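Local coordinates for protein amidohydrolase (Thermotoga maritima, PDB 3OOQ) that probably hydrolyses amide bonds in cyclic substrates such as allantoin, as a TIM-barrel member of the amidohydrolase family, at residues His63-Leu68 with Met116-Ser121; Lys92-Phe97 with Gln128-Lys133; Asn98-Ala103 with Arg135-Glu140. All coordinates share one frame; numbering follows the deposited sequence.

Contact 1 (His63-Leu68 with Met116-Ser121)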
# COMPACT_ATOMS: atom_id res chain seq x y z
N HIS F 63 -31.28 7.35 23.59
CA HIS F 63 -30.28 7.03 22.55
C HIS F 63 -28.89 6.94 23.18
O HIS F 63 -28.31 7.96 23.55
CB HIS F 63 -30.29 8.08 21.44
CG HIS F 63 -29.44 7.74 20.25
ND1 HIS F 63 -28.06 7.73 20.31
CD2 HIS F 63 -29.76 7.39 18.99
CE1 HIS F 63 -27.57 7.40 19.12
NE2 HIS F 63 -28.58 7.18 18.31
N SER F 64 -28.36 5.73 23.28
CA SER F 64 -27.12 5.53 24.02
C SER F 64 -26.23 4.45 23.44
O SER F 64 -26.71 3.49 22.83
CB SER F 64 -27.45 5.14 25.47
OG SER F 64 -26.34 5.36 26.31
N HIS F 65 -24.94 4.57 23.69
CA HIS F 65 -24.01 3.50 23.37
C HIS F 65 -23.34 2.90 24.61
O HIS F 65 -22.39 2.15 24.49
CB HIS F 65 -23.00 3.95 22.31
CG HIS F 65 -23.63 4.72 21.19
ND1 HIS F 65 -24.48 4.13 20.27
CD2 HIS F 65 -23.57 6.03 20.86
CE1 HIS F 65 -24.89 5.05 19.40
NE2 HIS F 65 -24.35 6.21 19.74
N ILE F 66 -23.88 3.18 25.80
CA ILE F 66 -23.37 2.57 27.03
C ILE F 66 -23.37 1.05 26.88
O ILE F 66 -24.25 0.47 26.25
CB ILE F 66 -24.14 3.03 28.29
CG1 ILE F 66 -23.35 2.66 29.56
CG2 ILE F 66 -25.59 2.45 28.32
CD1 ILE F 66 -23.64 3.55 30.77
N GLY F 67 -22.35 0.40 27.44
CA GLY F 67 -22.22 -1.04 27.32
C GLY F 67 -21.65 -1.49 25.98
O GLY F 67 -21.04 -2.56 25.90
N LEU F 68 -21.85 -0.69 24.93
CA LEU F 68 -21.28 -1.00 23.60
C LEU F 68 -19.84 -0.51 23.43
O LEU F 68 -19.03 -1.16 22.77
CB LEU F 68 -22.13 -0.38 22.47
CG LEU F 68 -23.50 -0.96 22.12
CD1 LEU F 68 -24.01 -0.30 20.85
CD2 LEU F 68 -23.38 -2.44 21.88
N MSE F 116 -32.15 3.21 25.64
CA MSE F 116 -32.04 2.47 24.40
C MSE F 116 -30.57 2.39 23.96
O MSE F 116 -29.91 3.40 23.71
CB MSE F 116 -32.91 3.01 23.27
CG MSE F 116 -33.08 1.89 22.22
SE MSE F 116 -33.87 2.36 20.61
CE MSE F 116 -32.73 3.88 20.09
N ILE F 117 -30.06 1.16 23.91
CA ILE F 117 -28.76 0.90 23.33
C ILE F 117 -28.97 0.75 21.83
O ILE F 117 -29.91 0.06 21.38
CB ILE F 117 -28.08 -0.34 23.94
CG1 ILE F 117 -29.02 -1.55 23.91
CG2 ILE F 117 -27.58 -0.00 25.34
CD1 ILE F 117 -28.37 -2.90 24.24
N VAL F 118 -28.11 1.40 21.06
CA VAL F 118 -28.29 1.49 19.61
C VAL F 118 -26.89 1.51 18.94
O VAL F 118 -25.92 2.01 19.54
CB VAL F 118 -29.16 2.74 19.31
CG1 VAL F 118 -28.44 4.05 19.69
CG2 VAL F 118 -29.64 2.79 17.89
N PRO F 119 -26.77 0.97 17.71
CA PRO F 119 -25.53 1.22 16.97
C PRO F 119 -25.31 2.73 16.73
O PRO F 119 -26.25 3.54 16.86
CB PRO F 119 -25.76 0.50 15.64
CG PRO F 119 -26.83 -0.51 15.88
CD PRO F 119 -27.71 0.12 16.95
N GLY F 120 -24.07 3.09 16.40
CA GLY F 120 -23.71 4.47 16.08
C GLY F 120 -24.12 4.88 14.66
O GLY F 120 -25.05 4.33 14.07
N SER F 121 -23.40 5.86 14.12
CA SER F 121 -23.84 6.54 12.91
C SER F 121 -22.87 6.35 11.73
O SER F 121 -22.84 7.14 10.79
CB SER F 121 -24.00 8.01 13.22
OG SER F 121 -22.76 8.57 13.63
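V118 meets both H63 and H65, the two histidines of the H-x-H motif that ends the first barrel strand in amidohydrolases and in metal-dependent relatives usually supplies metal ligands. One V118 methyl lies over the centre of the H63 imidazole: CG1 is 3.5 Å from the centroid of the H63 ring, a CH-pi contact close to the ring normal. It gets there because CG1 stands between the backbone N and the carbonyl carbon of V118 (chi1 66°), and the two side chains cross at about a right angle.

The carbonyl of V118 serves the other histidine. H65 ND1 donates to V118 O over 2.7 Å; the oxygen lies in the plane of the ring, while the donor is tilted 29° from the carbonyl plane. This bond helps set the rotation of the imidazole, and H65 CE1 lies 3.3 Å from P119 O. From the 63-68 turn, L68 CD1 also approaches V118 O, at 3.3 Å.

Behind these groups the strand ends pair in parallel, S64 with I117. V118 N donates to S64 O at 3.1 Å, nearly along the carbonyl axis, whereas the bond from S64 N to M116 O is weak and bent. Further out, K151 is hydrogen-bonded to both H63 NE2 and P119 O, and H251 sets its ring edge-to-face with H63. The turn beyond S64 is stitched by L68 N donating to H65 O, and here I117 CG2 rests 3.5 Å from I66 O.

Contact 2 (Lys92-Phe97 with Gln128-Lys133)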
# COMPACT_ATOMS: atom_id res chain seq x y z
N LYS F 92 -27.50 -6.41 15.99
CA LYS F 92 -28.22 -5.86 17.14
C LYS F 92 -27.25 -5.30 18.18
O LYS F 92 -26.28 -5.95 18.55
CB LYS F 92 -29.07 -6.96 17.81
CG LYS F 92 -29.83 -7.90 16.87
CD LYS F 92 -30.76 -8.89 17.65
CE LYS F 92 -31.83 -8.12 18.46
NZ LYS F 92 -32.96 -8.99 19.00
N ALA F 93 -27.54 -4.09 18.68
CA ALA F 93 -26.81 -3.55 19.81
C ALA F 93 -26.82 -4.51 21.00
O ALA F 93 -25.84 -4.61 21.74
CB ALA F 93 -27.39 -2.22 20.22
N LEU F 94 -27.93 -5.24 21.17
CA LEU F 94 -28.04 -6.24 22.24
C LEU F 94 -26.85 -7.19 22.25
O LEU F 94 -26.38 -7.59 23.31
CB LEU F 94 -29.34 -7.06 22.11
CG LEU F 94 -29.72 -7.96 23.28
CD1 LEU F 94 -30.20 -7.10 24.44
CD2 LEU F 94 -30.79 -9.01 22.89
N ASP F 95 -26.39 -7.57 21.06
CA ASP F 95 -25.33 -8.56 20.92
C ASP F 95 -23.92 -8.00 21.16
O ASP F 95 -22.94 -8.74 21.08
CB ASP F 95 -25.40 -9.22 19.54
CG ASP F 95 -26.64 -10.09 19.35
OD1 ASP F 95 -27.21 -10.56 20.35
OD2 ASP F 95 -27.03 -10.31 18.19
N GLY F 96 -23.83 -6.70 21.43
CA GLY F 96 -22.55 -6.06 21.74
C GLY F 96 -22.53 -5.47 23.14
O GLY F 96 -21.50 -4.95 23.59
N PHE F 97 -23.67 -5.55 23.84
CA PHE F 97 -23.86 -4.92 25.15
C PHE F 97 -23.21 -5.71 26.30
O PHE F 97 -23.53 -6.87 26.51
CB PHE F 97 -25.36 -4.72 25.42
CG PHE F 97 -25.67 -4.13 26.77
CD1 PHE F 97 -25.52 -2.77 27.01
CD2 PHE F 97 -26.11 -4.95 27.82
CE1 PHE F 97 -25.78 -2.22 28.27
CE2 PHE F 97 -26.39 -4.40 29.08
CZ PHE F 97 -26.22 -3.04 29.31
N GLN F 128 -30.06 -2.78 14.91
CA GLN F 128 -31.23 -2.66 15.78
C GLN F 128 -30.91 -2.15 17.17
O GLN F 128 -29.90 -2.55 17.76
CB GLN F 128 -31.98 -4.00 15.90
CG GLN F 128 -32.47 -4.52 14.57
CD GLN F 128 -32.64 -6.02 14.58
OE1 GLN F 128 -33.35 -6.56 15.42
NE2 GLN F 128 -31.98 -6.70 13.65
N GLY F 129 -31.78 -1.28 17.67
CA GLY F 129 -31.75 -0.83 19.05
C GLY F 129 -32.64 -1.71 19.93
O GLY F 129 -33.53 -2.38 19.42
N SER F 130 -32.35 -1.70 21.24
CA SER F 130 -33.14 -2.38 22.25
C SER F 130 -33.21 -1.47 23.46
O SER F 130 -32.25 -0.77 23.75
CB SER F 130 -32.44 -3.68 22.70
OG SER F 130 -32.48 -4.68 21.69
N VAL F 131 -34.32 -1.49 24.19
CA VAL F 131 -34.41 -0.77 25.45
C VAL F 131 -34.08 -1.73 26.57
O VAL F 131 -34.63 -2.83 26.64
CB VAL F 131 -35.82 -0.17 25.70
CG1 VAL F 131 -35.81 0.62 27.02
CG2 VAL F 131 -36.26 0.70 24.53
N ILE F 132 -33.18 -1.33 27.44
CA ILE F 132 -32.79 -2.18 28.55
C ILE F 132 -32.81 -1.38 29.85
O ILE F 132 -32.82 -0.15 29.84
CB ILE F 132 -31.38 -2.84 28.33
CG1 ILE F 132 -30.28 -1.78 28.19
CG2 ILE F 132 -31.39 -3.74 27.09
CD1 ILE F 132 -29.44 -1.61 29.40
N LYS F 133 -32.82 -2.11 30.96
CA LYS F 133 -32.68 -1.51 32.28
C LYS F 133 -31.42 -2.07 32.90
O LYS F 133 -31.05 -3.19 32.60
CB LYS F 133 -33.84 -1.90 33.17
CG LYS F 133 -35.18 -1.38 32.75
CD LYS F 133 -36.14 -1.55 33.91
CE LYS F 133 -37.55 -1.32 33.47
NZ LYS F 133 -38.43 -1.30 34.66
O HOH W 1 -30.47 -4.50 19.78
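K92 and Q128 form a single backbone bridge, their CA atoms 4.6 Å apart, and A93 N donates to Q128 O over 3.0 Å in a nearly straight bond (169°). Beyond that point the backbones diverge, because 93-95 winds into a 3-10 turn closed by D95 N on K92 O and G96 N on A93 O, while 128-133 runs on as a strand. A water fills the widening angle: it donates to Q128 O, accepts from L94 N at 3.0 Å, and is hydrogen-bonded to S130 OG at 2.8 Å. Q128 O is thus gripped by a backbone N-H and a water together.

The two long side chains at the bridge cross obliquely. The K92 chain, bent at chi3 (61°), turns CE toward Q128 OE1, 3.7 Å away, while K92 CG also lies beside the amide. Their polar ends go separate ways, K92 NZ to a salt bridge with D146 and Q128 NE2 to P89 O. With an alanine here in place of K92, D146 would probably lose this charged mate and the Q128 amide its aliphatic cover.

Farther along, the packing turns apolar. I132 CD1 comes obliquely onto the CZ side of the F97 ring, 3.5 Å from CZ. The F97 ring is carried out toward the strand with CG anti to the backbone N (chi1 177°). L94 CD1 is a looser neighbour of I132 CG2, at 4.4 Å. The D95 carboxylate forms salt bridges with R180 and R238 of the second subunit. Parallel strands 54-64 and 112-117 are joined through helix 103-108 in a beta-alpha-beta crossover of the TIM-barrel-like domain, and its long first loop, holding 92-97, packs against strand 125-133.

Contact 3 (Asn98-Ala103 with Arg135-Glu140)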
# COMPACT_ATOMS: atom_id res chain seq x y z
N ASN F 98 -22.33 -5.04 27.04
CA ASN F 98 -21.62 -5.60 28.20
C ASN F 98 -22.16 -5.02 29.52
O ASN F 98 -21.83 -3.88 29.87
CB ASN F 98 -20.12 -5.29 28.05
CG ASN F 98 -19.29 -5.61 29.28
OD1 ASN F 98 -19.76 -6.24 30.24
ND2 ASN F 98 -18.03 -5.17 29.26
N PRO F 99 -22.96 -5.80 30.27
CA PRO F 99 -23.57 -5.27 31.51
C PRO F 99 -22.54 -4.94 32.62
O PRO F 99 -22.88 -4.24 33.58
CB PRO F 99 -24.52 -6.39 31.96
CG PRO F 99 -24.74 -7.25 30.72
CD PRO F 99 -23.44 -7.17 29.97
N GLN F 100 -21.30 -5.41 32.47
CA GLN F 100 -20.25 -5.08 33.44
C GLN F 100 -19.45 -3.83 33.08
O GLN F 100 -18.48 -3.51 33.77
CB GLN F 100 -19.29 -6.24 33.63
CG GLN F 100 -19.96 -7.58 33.83
CD GLN F 100 -18.93 -8.68 33.85
OE1 GLN F 100 -18.34 -8.97 34.90
NE2 GLN F 100 -18.67 -9.29 32.68
N ASP F 101 -19.81 -3.14 32.00
CA ASP F 101 -19.15 -1.89 31.65
C ASP F 101 -19.19 -1.02 32.91
O ASP F 101 -20.26 -0.83 33.48
CB ASP F 101 -19.91 -1.24 30.48
CG ASP F 101 -19.37 0.14 30.09
OD1 ASP F 101 -18.38 0.65 30.66
OD2 ASP F 101 -19.98 0.73 29.18
N PRO F 102 -18.03 -0.53 33.38
CA PRO F 102 -18.02 0.30 34.60
C PRO F 102 -18.78 1.61 34.48
O PRO F 102 -19.10 2.24 35.50
CB PRO F 102 -16.53 0.57 34.87
CG PRO F 102 -15.81 0.18 33.60
CD PRO F 102 -16.67 -0.82 32.88
N ALA F 103 -19.08 2.03 33.24
CA ALA F 103 -19.91 3.21 33.02
C ALA F 103 -21.33 3.02 33.61
O ALA F 103 -22.01 4.00 33.88
CB ALA F 103 -20.00 3.53 31.53
N ARG F 135 -30.54 -3.70 35.43
CA ARG F 135 -31.03 -4.54 36.52
C ARG F 135 -30.19 -5.78 36.85
O ARG F 135 -30.35 -6.34 37.93
CB ARG F 135 -32.51 -4.93 36.34
CG ARG F 135 -32.91 -5.33 34.92
CD ARG F 135 -34.24 -6.10 34.88
NE ARG F 135 -35.44 -5.31 34.62
CZ ARG F 135 -36.27 -5.47 33.58
NH1 ARG F 135 -36.05 -6.39 32.65
NH2 ARG F 135 -37.35 -4.70 33.47
N SER F 136 -29.30 -6.21 35.95
CA SER F 136 -28.66 -7.51 36.09
C SER F 136 -27.43 -7.62 35.17
O SER F 136 -27.33 -6.88 34.19
CB SER F 136 -29.69 -8.61 35.76
OG SER F 136 -29.10 -9.88 35.58
N ILE F 137 -26.52 -8.53 35.47
CA ILE F 137 -25.42 -8.81 34.56
C ILE F 137 -25.87 -9.76 33.47
O ILE F 137 -25.15 -10.01 32.51
CB ILE F 137 -24.19 -9.36 35.29
CG1 ILE F 137 -24.54 -10.66 36.02
CG2 ILE F 137 -23.63 -8.29 36.23
CD1 ILE F 137 -23.40 -11.22 36.80
N ILE F 138 -27.06 -10.31 33.62
CA ILE F 138 -27.61 -11.19 32.58
C ILE F 138 -28.49 -10.35 31.66
O ILE F 138 -29.53 -9.82 32.10
CB ILE F 138 -28.37 -12.40 33.20
CG1 ILE F 138 -27.40 -13.26 34.01
CG2 ILE F 138 -29.01 -13.26 32.11
CD1 ILE F 138 -27.98 -13.77 35.30
N VAL F 139 -28.03 -10.20 30.41
CA VAL F 139 -28.64 -9.28 29.45
C VAL F 139 -30.13 -9.56 29.19
O VAL F 139 -30.93 -8.64 29.22
CB VAL F 139 -27.84 -9.16 28.11
CG1 VAL F 139 -28.05 -10.36 27.24
CG2 VAL F 139 -28.26 -7.91 27.35
N GLU F 140 -30.47 -10.83 28.96
CA GLU F 140 -31.87 -11.30 28.88
C GLU F 140 -32.77 -10.63 29.91
O GLU F 140 -33.87 -10.18 29.58
CB GLU F 140 -31.93 -12.82 29.13
CG GLU F 140 -32.94 -13.57 28.28
CD GLU F 140 -32.34 -14.08 26.98
OE1 GLU F 140 -31.20 -13.68 26.65
OE2 GLU F 140 -33.01 -14.87 26.27
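P99 packs its ring on the backbone of S136 and I137, and the direct contact is van der Waals in kind. P99 CG lies 3.3 Å from I137 O, and CB of the same proline is 3.6 Å from S136 O, which sets the CB and CG atoms of the proline against two successive carbonyl oxygens. Apolar touches at about 4.5 Å surround this: P99 CB with I137 CB, and P99 CG with V139 CB. At the margin Q100 CG comes to 4.4 Å from I137 CG2.

The hydrogen bonds run within each segment and shape the backbones that are pressed together. On the first, N98 to D101 is a type I turn, closed by D101 N on N98 O. Over it lies an Asx turn: with CG anti to the backbone N (chi1 171°), N98 folds OD1 back to accept from Q100 N at 2.8 Å, the donor standing 48° out of the carbonyl plane. D101 ends the turn and accepts from A103 N on OD1, a capping bond at the approach to helix 103-108; its carboxylate also takes the backbone N of G67 and of E71. On the second segment, S136 OG accepts from I138 N at 2.9 Å, an ST turn just ahead of helix 139-142, and the hydroxyl is hydrogen-bonded to E141 as well.

Other contacts reach the second subunit: the Q100 amide is hydrogen-bonded to K257 and E254 of that copy, and P99 packs against its D231.

Since no hydrogen bond joins the two loops, their fit depends on shape: two backbones, each shaped by its own turn, meet through a proline ring and a few aliphatic carbons near the subunit interface.

From the N terminus, the chain passes 63-68, 92-97 and 98-103 before it reaches the partners 116-121, 128-133 and 135-140 in the same order, so all three loops cross and none is nested. Contact 1 closes the longest, joining the end of strand 54-64 to that of strand 112-117. Contact 2 then ties the intervening loop to strand 125-133, and I117 N to S130 O couples it to contact 1 within one sheet. Contact 3 fastens the next turn to the approach to helix 139-142. V139 links it to contact 2 through L94 and F97, while G67 bonds to N98 and D101 bind it to contact 1. Contacts 2 and 3 border the second subunit most, while contact 1 reaches it through P119.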